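Local structure of uncharacterized peroxidase-related protein (Silicibacter sp., 2PFX) at residues G64-S69 / I158-N163; E74-V79 / R124-F129. The protein is of unknown function but, as a peroxidase-related protein of the AhpD-like clan, probably acts as an oxidoreductase. All blocks are in the same frame, centred on the assembly; numbering follows the deposited sequence. Where two conformers were deposited one is given.

Contact 1: G64-S69 / I158-N163; sequences GESQLS and IWDIAN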
ATOM      1  N   GLY A  64     -13.534  31.939  -7.460  1.00 15.17           N
ATOM      2  CA  GLY A  64     -13.597  32.531  -8.780  1.00 15.60           C
ATOM      3  C   GLY A  64     -14.516  31.789  -9.724  1.00 14.67           C
ATOM      4  O   GLY A  64     -15.117  30.765  -9.387  1.00 12.74           O
ATOM      5  N   GLU A  65     -14.650  32.322 -10.936  1.00 12.47           N
ATOM      6  CA  GLU A  65     -15.591  31.737 -11.881  1.00 13.67           C
ATOM      7  C   GLU A  65     -15.199  30.285 -12.140  1.00  9.96           C
ATOM      8  O   GLU A  65     -14.050  29.919 -12.382  1.00 16.63           O
ATOM      9  CB  GLU A  65     -15.616  32.526 -13.185  1.00 18.17           C
ATOM     10  CG  GLU A  65     -16.399  32.019 -14.361  1.00 23.36           C
ATOM     11  CD  GLU A  65     -15.825  30.925 -15.240  1.00157.91           C
ATOM     12  OE1 GLU A  65     -14.633  31.009 -15.570  1.00 28.44           O
ATOM     13  OE2 GLU A  65     -16.529  29.909 -15.430  1.00 21.78           O
ATOM     14  N   SER A  66     -16.257  29.483 -12.238  1.00 10.68           N
ATOM     15  CA  SER A  66     -16.185  28.095 -12.578  1.00 10.21           C
ATOM     16  C   SER A  66     -17.594  27.558 -12.760  1.00 10.19           C
ATOM     17  O   SER A  66     -18.529  28.076 -12.144  1.00 12.05           O
ATOM     18  CB  SER A  66     -15.562  27.334 -11.419  1.00 13.51           C
ATOM     19  OG  SER A  66     -14.961  26.111 -11.784  1.00 23.04           O
ATOM     20  N   GLN A  67     -17.770  26.527 -13.571  1.00 12.83           N
ATOM     21  CA  GLN A  67     -19.131  25.962 -13.627  0.50 10.63           C
ATOM     22  C   GLN A  67     -19.315  24.870 -12.589  1.00 13.16           C
ATOM     23  O   GLN A  67     -20.353  24.253 -12.389  1.00 18.14           O
ATOM     24  CB  GLN A  67     -19.500  25.546 -15.054  0.50 18.08           C
ATOM     25  CG  GLN A  67     -19.780  26.743 -15.966  0.50 13.43           C
ATOM     26  CD  GLN A  67     -21.216  27.227 -16.025  0.50 35.32           C
ATOM     27  OE1 GLN A  67     -22.147  26.456 -15.791  0.50 34.77           O
ATOM     28  NE2 GLN A  67     -21.384  28.509 -16.322  0.50 71.57           N
ATOM     29  N   LEU A  68     -18.287  24.652 -11.790  1.00 11.81           N
ATOM     30  CA  LEU A  68     -18.330  23.910 -10.543  1.00  9.99           C
ATOM     31  C   LEU A  68     -18.918  24.833  -9.485  1.00  8.83           C
ATOM     32  O   LEU A  68     -18.431  25.951  -9.321  1.00 14.71           O
ATOM     33  CB  LEU A  68     -16.956  23.475 -10.071  1.00 11.08           C
ATOM     34  CG  LEU A  68     -16.088  22.611 -10.972  1.00 15.85           C
ATOM     35  CD1 LEU A  68     -14.829  22.168 -10.228  1.00 16.50           C
ATOM     36  CD2 LEU A  68     -16.861  21.402 -11.456  1.00 14.51           C
ATOM     37  N   SER A  69     -19.942  24.433  -8.753  1.00  7.89           N
ATOM     38  CA  SER A  69     -20.420  25.339  -7.710  1.00 12.92           C
ATOM     39  C   SER A  69     -19.388  25.560  -6.610  1.00  9.33           C
ATOM     40  O   SER A  69     -18.406  24.813  -6.512  1.00 10.96           O
ATOM     41  CB  SER A  69     -21.707  24.778  -7.098  1.00 12.06           C
ATOM     42  OG  SER A  69     -21.496  23.539  -6.448  1.00 12.91           O
ATOM     43  N   ILE A 158     -12.878  20.047 -16.098  1.00  9.21           N
ATOM     44  CA  ILE A 158     -11.889  19.042 -15.694  1.00 13.24           C
ATOM     45  C   ILE A 158     -10.641  19.735 -15.172  1.00 10.43           C
ATOM     46  O   ILE A 158     -10.061  19.376 -14.143  1.00 12.82           O
ATOM     47  CB  ILE A 158     -11.576  18.101 -16.872  1.00 12.99           C
ATOM     48  CG1 ILE A 158     -12.822  17.403 -17.410  1.00 12.68           C
ATOM     49  CG2 ILE A 158     -10.519  17.093 -16.459  1.00 11.30           C
ATOM     50  CD1 ILE A 158     -12.558  16.361 -18.481  1.00 14.90           C
ATOM     51  N   TRP A 159     -10.212  20.785 -15.867  1.00 11.49           N
ATOM     52  CA  TRP A 159      -9.079  21.583 -15.404  1.00 10.66           C
ATOM     53  C   TRP A 159      -9.303  22.136 -13.995  1.00 14.10           C
ATOM     54  O   TRP A 159      -8.442  22.117 -13.107  1.00 13.14           O
ATOM     55  CB  TRP A 159      -8.824  22.755 -16.347  1.00  8.93           C
ATOM     56  CG  TRP A 159      -7.715  23.651 -15.895  1.00  8.24           C
ATOM     57  CD1 TRP A 159      -7.800  24.829 -15.223  1.00 19.26           C
ATOM     58  CD2 TRP A 159      -6.304  23.406 -16.093  1.00  9.81           C
ATOM     59  NE1 TRP A 159      -6.541  25.347 -14.990  1.00 17.30           N
ATOM     60  CE2 TRP A 159      -5.612  24.481 -15.521  1.00 12.79           C
ATOM     61  CE3 TRP A 159      -5.583  22.382 -16.704  1.00 11.39           C
ATOM     62  CZ2 TRP A 159      -4.223  24.562 -15.537  1.00 11.82           C
ATOM     63  CZ3 TRP A 159      -4.200  22.446 -16.733  1.00 13.41           C
ATOM     64  CH2 TRP A 159      -3.544  23.542 -16.147  1.00 14.97           C
ATOM     65  N   ASP A 160     -10.507  22.671 -13.773  1.00 10.48           N
ATOM     66  CA  ASP A 160     -10.872  23.144 -12.447  1.00  7.59           C
ATOM     67  C   ASP A 160     -10.892  22.029 -11.421  1.00 10.76           C
ATOM     68  O   ASP A 160     -10.456  22.220 -10.287  1.00 10.97           O
ATOM     69  CB  ASP A 160     -12.240  23.818 -12.515  1.00  8.79           C
ATOM     70  CG  ASP A 160     -12.256  25.156 -13.224  1.00 15.01           C
ATOM     71  OD1 ASP A 160     -11.146  25.580 -13.631  1.00 13.98           O
ATOM     72  OD2 ASP A 160     -13.350  25.769 -13.384  1.00 12.76           O
ATOM     73  N   ILE A 161     -11.412  20.849 -11.771  1.00  9.58           N
ATOM     74  CA  ILE A 161     -11.419  19.773 -10.778  1.00  8.30           C
ATOM     75  C   ILE A 161     -10.003  19.384 -10.398  1.00  9.12           C
ATOM     76  O   ILE A 161      -9.626  19.163  -9.236  1.00 10.42           O
ATOM     77  CB  ILE A 161     -12.215  18.561 -11.301  1.00 10.29           C
ATOM     78  CG1 ILE A 161     -13.726  18.808 -11.427  1.00  9.47           C
ATOM     79  CG2 ILE A 161     -11.981  17.352 -10.412  1.00 16.39           C
ATOM     80  CD1 ILE A 161     -14.381  17.857 -12.406  1.00 12.11           C
ATOM     81  N   ALA A 162      -9.149  19.307 -11.422  1.00  8.22           N
ATOM     82  CA  ALA A 162      -7.748  18.974 -11.209  1.00  9.70           C
ATOM     83  C   ALA A 162      -7.064  20.026 -10.341  1.00  9.28           C
ATOM     84  O   ALA A 162      -6.269  19.678  -9.464  1.00 10.05           O
ATOM     85  CB  ALA A 162      -7.029  18.828 -12.536  1.00  9.26           C
ATOM     86  N   ASN A 163      -7.350  21.299 -10.560  1.00  8.55           N
ATOM     87  CA  ASN A 163      -6.601  22.302  -9.782  1.00  9.75           C
ATOM     88  C   ASN A 163      -7.085  22.363  -8.348  1.00 14.83           C
ATOM     89  O   ASN A 163      -6.267  22.489  -7.428  1.00 12.17           O
ATOM     90  CB  ASN A 163      -6.668  23.660 -10.479  1.00  8.42           C
ATOM     91  CG  ASN A 163      -5.550  23.773 -11.499  1.00 16.44           C
ATOM     92  OD1 ASN A 163      -4.509  24.366 -11.214  1.00 16.42           O
ATOM     93  ND2 ASN A 163      -5.767  23.193 -12.672  1.00 14.54           N
TER
HETATM   94  O   HOH W   1     -15.448  25.612 -15.169  1.00 12.54           O
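Leu68 reaches from the loop that joins helix 48-63 to helix 70-84 and lays its CD1 methyl on helix 155-178, 3.7 Å from CG1 of Ile161 and 3.8 Å from CB of Asp160. Its CG lies beside the backbone N (chi1 -58°), which carries both methyls over to the helix. There the leucine crosses Ile161 at about a right angle, methyls against the middle of the isoleucine chain, whereas it and Asp160 run past each other in opposite directions, touching through the aspartate's methylene.

The carboxylate of Asp160, its CG beside the backbone N (chi1 -71°), faces the polar part of the loop. A water links the loop backbone to the aspartate: it accepts from Gln67 N at 3.0 Å and donates to Asp160 OD2 at 2.8 Å. Ser66 also points its CB at Asp160, but the modelled approach of its hydroxyl is too short to trust. Arg156, one turn earlier in the helix, forms salt bridges with both Asp160 OD2 and Glu65 OE1, so one cation serves two acids whose nearer oxygens, Glu65 OE2 and Asp160 OD2, stand 5.6 Å apart. The second subunit lies beside this part of the helix, its Lys50 packing on Asp160 and its Tyr44 and Phe46 meeting the Trp159 indole edge-to-face.

The loop is therefore held to the helix by a small apolar patch beside a water-and-arginine network, in which Arg156 probably offsets the like charges of Glu65 and Asp160.

Contact 2: E74-V79 / R124-F129; sequences EMIAVV and RVMLDF
Asp128 OD1 is gripped twice: by Arg124 NE, one turn back, at 2.9 Å in a salt bridge, and by the hydroxyl of Tyr114. Arg124 meets this oxygen on its syn side but tilted, 26° out of the carboxylate plane, and its NH2 also pairs with Glu141 of the third subunit in a salt bridge. The contact itself is apolar and buried. Leu127 drives its CD2 methyl between three residues of helix 70-84, 3.7 Å from the carbonyl oxygen of Met75, 3.8 Å from CA of Ile76 and 3.8 Å from CG2 of Val79. Met126, a selenomethionine, sets CG anti to its backbone N and bends at chi3 (71°), bringing CG and SE to CD1 of Ile76, CG at 4.1 Å, and CE to its CG1; the two cross at about a right angle. Replacing Ile76 by alanine would remove the CG1-CD1 arm and probably leave the selenium-methyl end of Met126 free to turn. Val164 and Thr165 of helix 155-178 also touch Ile76. Segments 74-79 and 124-129, axes 9.7 Å apart and crossing at -41°, join helices 70-84 and 121-136 in the core of an all-helical fold, consistent with the AhpD-like clan.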
ATOM      1  N   GLU A  74     -15.921  22.742  -2.504  1.00  7.83           N
ATOM      2  CA  GLU A  74     -15.730  22.392  -1.089  1.00 17.48           C
ATOM      3  C   GLU A  74     -15.850  20.886  -0.880  1.00 20.62           C
ATOM      4  O   GLU A  74     -15.159  20.333  -0.025  1.00 10.72           O
ATOM      5  CB  GLU A  74     -16.735  23.109  -0.204  1.00 11.53           C
ATOM      6  CG  GLU A  74     -16.449  24.565   0.066  1.00 13.30           C
ATOM      7  CD  GLU A  74     -15.138  24.840   0.784  1.00 20.03           C
ATOM      8  OE1 GLU A  74     -14.463  23.882   1.211  1.00 12.41           O
ATOM      9  OE2 GLU A  74     -14.808  26.046   0.908  1.00 17.73           O
HETATM   10  N   MSE A  75     -16.720  20.231  -1.642  1.00  8.84           N
HETATM   11  CA  MSE A  75     -16.857  18.780  -1.539  1.00  6.42           C
HETATM   12  C   MSE A  75     -15.572  18.082  -1.954  1.00  7.07           C
HETATM   13  O   MSE A  75     -15.120  17.103  -1.372  1.00  8.51           O
HETATM   14  CB  MSE A  75     -18.064  18.342  -2.393  1.00 10.61           C
HETATM   15  CG  MSE A  75     -19.389  18.771  -1.780  1.00 11.04           C
HETATM   16 SE   MSE A  75     -20.823  18.441  -3.059  0.75 13.85          SE
HETATM   17  CE  MSE A  75     -20.957  16.627  -2.477  1.00 20.68           C
ATOM     18  N   ILE A  76     -14.936  18.597  -2.995  1.00  8.27           N
ATOM     19  CA  ILE A  76     -13.691  18.043  -3.470  1.00  7.72           C
ATOM     20  C   ILE A  76     -12.661  18.188  -2.361  1.00  8.69           C
ATOM     21  O   ILE A  76     -11.926  17.271  -2.025  1.00  8.13           O
ATOM     22  CB  ILE A  76     -13.197  18.744  -4.744  1.00 10.53           C
ATOM     23  CG1 ILE A  76     -13.973  18.380  -6.009  1.00  9.76           C
ATOM     24  CG2 ILE A  76     -11.722  18.477  -4.995  1.00 13.60           C
ATOM     25  CD1 ILE A  76     -13.687  19.305  -7.192  1.00 12.47           C
ATOM     26  N   ALA A  77     -12.673  19.392  -1.784  1.00 10.10           N
ATOM     27  CA  ALA A  77     -11.688  19.662  -0.735  1.00  7.37           C
ATOM     28  C   ALA A  77     -11.730  18.650   0.397  1.00  9.57           C
ATOM     29  O   ALA A  77     -10.711  18.163   0.888  1.00 10.44           O
ATOM     30  CB  ALA A  77     -11.934  21.060  -0.185  1.00 11.02           C
ATOM     31  N   VAL A  78     -12.943  18.362   0.841  1.00 11.21           N
ATOM     32  CA  VAL A  78     -13.130  17.429   1.959  1.00 10.82           C
ATOM     33  C   VAL A  78     -12.776  16.007   1.605  1.00 10.06           C
ATOM     34  O   VAL A  78     -12.224  15.257   2.402  1.00 10.75           O
ATOM     35  CB  VAL A  78     -14.584  17.479   2.467  1.00  9.34           C
ATOM     36  CG1 VAL A  78     -14.813  16.439   3.562  1.00 14.54           C
ATOM     37  CG2 VAL A  78     -14.880  18.869   2.981  1.00  8.05           C
ATOM     38  N   VAL A  79     -13.109  15.578   0.391  1.00 12.95           N
ATOM     39  CA  VAL A  79     -12.745  14.214  -0.004  1.00  6.76           C
ATOM     40  C   VAL A  79     -11.234  14.082  -0.076  1.00  7.96           C
ATOM     41  O   VAL A  79     -10.631  13.121   0.438  1.00 10.89           O
ATOM     42  CB  VAL A  79     -13.437  13.868  -1.328  1.00 10.47           C
ATOM     43  CG1 VAL A  79     -12.826  12.638  -1.974  1.00 13.19           C
ATOM     44  CG2 VAL A  79     -14.929  13.694  -1.076  1.00  8.84           C
ATOM     45  N   ARG A 124     -20.726  12.350  -8.042  1.00 10.82           N
ATOM     46  CA  ARG A 124     -19.933  11.194  -7.607  1.00  6.86           C
ATOM     47  C   ARG A 124     -18.724  11.006  -8.486  1.00 13.19           C
ATOM     48  O   ARG A 124     -17.632  10.706  -7.985  1.00 11.55           O
ATOM     49  CB  ARG A 124     -20.820   9.944  -7.618  1.00  8.34           C
ATOM     50  CG  ARG A 124     -20.048   8.693  -7.277  1.00 10.51           C
ATOM     51  CD  ARG A 124     -19.252   8.778  -5.948  1.00 18.48           C
ATOM     52  NE  ARG A 124     -18.619   7.436  -5.821  1.00 15.50           N
ATOM     53  CZ  ARG A 124     -19.074   6.443  -5.074  1.00 12.40           C
ATOM     54  NH1 ARG A 124     -20.155   6.501  -4.310  1.00 16.49           N
ATOM     55  NH2 ARG A 124     -18.389   5.302  -5.103  1.00 17.36           N
ATOM     56  N   VAL A 125     -18.815  11.142  -9.816  1.00 11.99           N
ATOM     57  CA  VAL A 125     -17.610  10.898 -10.620  1.00 10.11           C
ATOM     58  C   VAL A 125     -16.589  12.014 -10.434  1.00 10.15           C
ATOM     59  O   VAL A 125     -15.382  11.792 -10.519  1.00  9.32           O
ATOM     60  CB  VAL A 125     -17.939  10.682 -12.101  1.00 10.55           C
ATOM     61  CG1 VAL A 125     -18.908   9.488 -12.194  1.00 10.42           C
ATOM     62  CG2 VAL A 125     -18.531  11.899 -12.790  1.00 11.07           C
HETATM   63  N   MSE A 126     -17.063  13.218 -10.155  1.00 11.54           N
HETATM   64  CA  MSE A 126     -16.193  14.326  -9.794  1.00  9.09           C
HETATM   65  C   MSE A 126     -15.320  13.953  -8.596  1.00  6.31           C
HETATM   66  O   MSE A 126     -14.092  14.106  -8.603  1.00 10.52           O
HETATM   67  CB  MSE A 126     -17.052  15.544  -9.519  1.00  9.70           C
HETATM   68  CG  MSE A 126     -16.265  16.788  -9.131  1.00  9.84           C
HETATM   69 SE   MSE A 126     -17.427  18.190  -8.540  0.75 12.51          SE
HETATM   70  CE  MSE A 126     -17.894  17.368  -6.884  1.00 12.92           C
ATOM     71  N   LEU A 127     -15.955  13.428  -7.562  1.00  9.45           N
ATOM     72  CA  LEU A 127     -15.209  12.990  -6.383  1.00 11.09           C
ATOM     73  C   LEU A 127     -14.345  11.757  -6.598  1.00  9.33           C
ATOM     74  O   LEU A 127     -13.262  11.644  -6.019  1.00  8.95           O
ATOM     75  CB  LEU A 127     -16.162  12.775  -5.200  1.00  7.68           C
ATOM     76  CG  LEU A 127     -16.948  14.014  -4.773  1.00  8.72           C
ATOM     77  CD1 LEU A 127     -17.902  13.696  -3.640  1.00 11.35           C
ATOM     78  CD2 LEU A 127     -16.024  15.168  -4.368  1.00 11.23           C
ATOM     79  N   ASP A 128     -14.774  10.805  -7.409  1.00 10.11           N
ATOM     80  CA  ASP A 128     -13.963   9.639  -7.717  1.00  9.31           C
ATOM     81  C   ASP A 128     -12.665  10.021  -8.435  1.00 14.35           C
ATOM     82  O   ASP A 128     -11.596   9.446  -8.197  1.00 11.90           O
ATOM     83  CB  ASP A 128     -14.761   8.696  -8.607  1.00 12.80           C
ATOM     84  CG  ASP A 128     -15.857   7.902  -7.940  1.00 16.22           C
ATOM     85  OD1 ASP A 128     -15.921   7.851  -6.693  1.00 12.72           O
ATOM     86  OD2 ASP A 128     -16.658   7.327  -8.716  1.00 14.08           O
ATOM     87  N   PHE A 129     -12.761  10.989  -9.343  1.00  9.89           N
ATOM     88  CA  PHE A 129     -11.599  11.514 -10.058  1.00 11.75           C
ATOM     89  C   PHE A 129     -10.621  12.207  -9.098  1.00  6.62           C
ATOM     90  O   PHE A 129      -9.411  12.006  -9.139  1.00  8.19           O
ATOM     91  CB  PHE A 129     -12.094  12.467 -11.151  1.00  9.08           C
ATOM     92  CG  PHE A 129     -11.045  12.898 -12.174  1.00 14.84           C
ATOM     93  CD1 PHE A 129     -10.807  12.152 -13.321  1.00 14.50           C
ATOM     94  CD2 PHE A 129     -10.299  14.054 -12.002  1.00 13.12           C
ATOM     95  CE1 PHE A 129      -9.871  12.564 -14.248  1.00  9.60           C
ATOM     96  CE2 PHE A 129      -9.345  14.461 -12.907  1.00  8.38           C
ATOM     97  CZ  PHE A 129      -9.112  13.688 -14.026  1.00  9.52           C
TER

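How the contacts relate
Contact 2 is core and contact 1 lies nearer the surface, partly buried, and the two meet at Ile161. That residue's CD1 packs 3.9 Å from CG of Met126, while its CG2 rests 4.0 Å from CD2 of Phe129 and 4.1 Å from CD1 of Ile76. Ile161 thus touches both helices of contact 2, though other residues of helix 155-178 pack there too, and loop 64-69 leads directly into helix 70-84. The chemistry follows the depth: contact 1 mixes a little apolar packing with water and charge, whereas across contact 2 only apolar side chains pack. Other subunits are met by helix 155-178 in contact 1, and in contact 2 by Arg124 and Phe129, off the packed face.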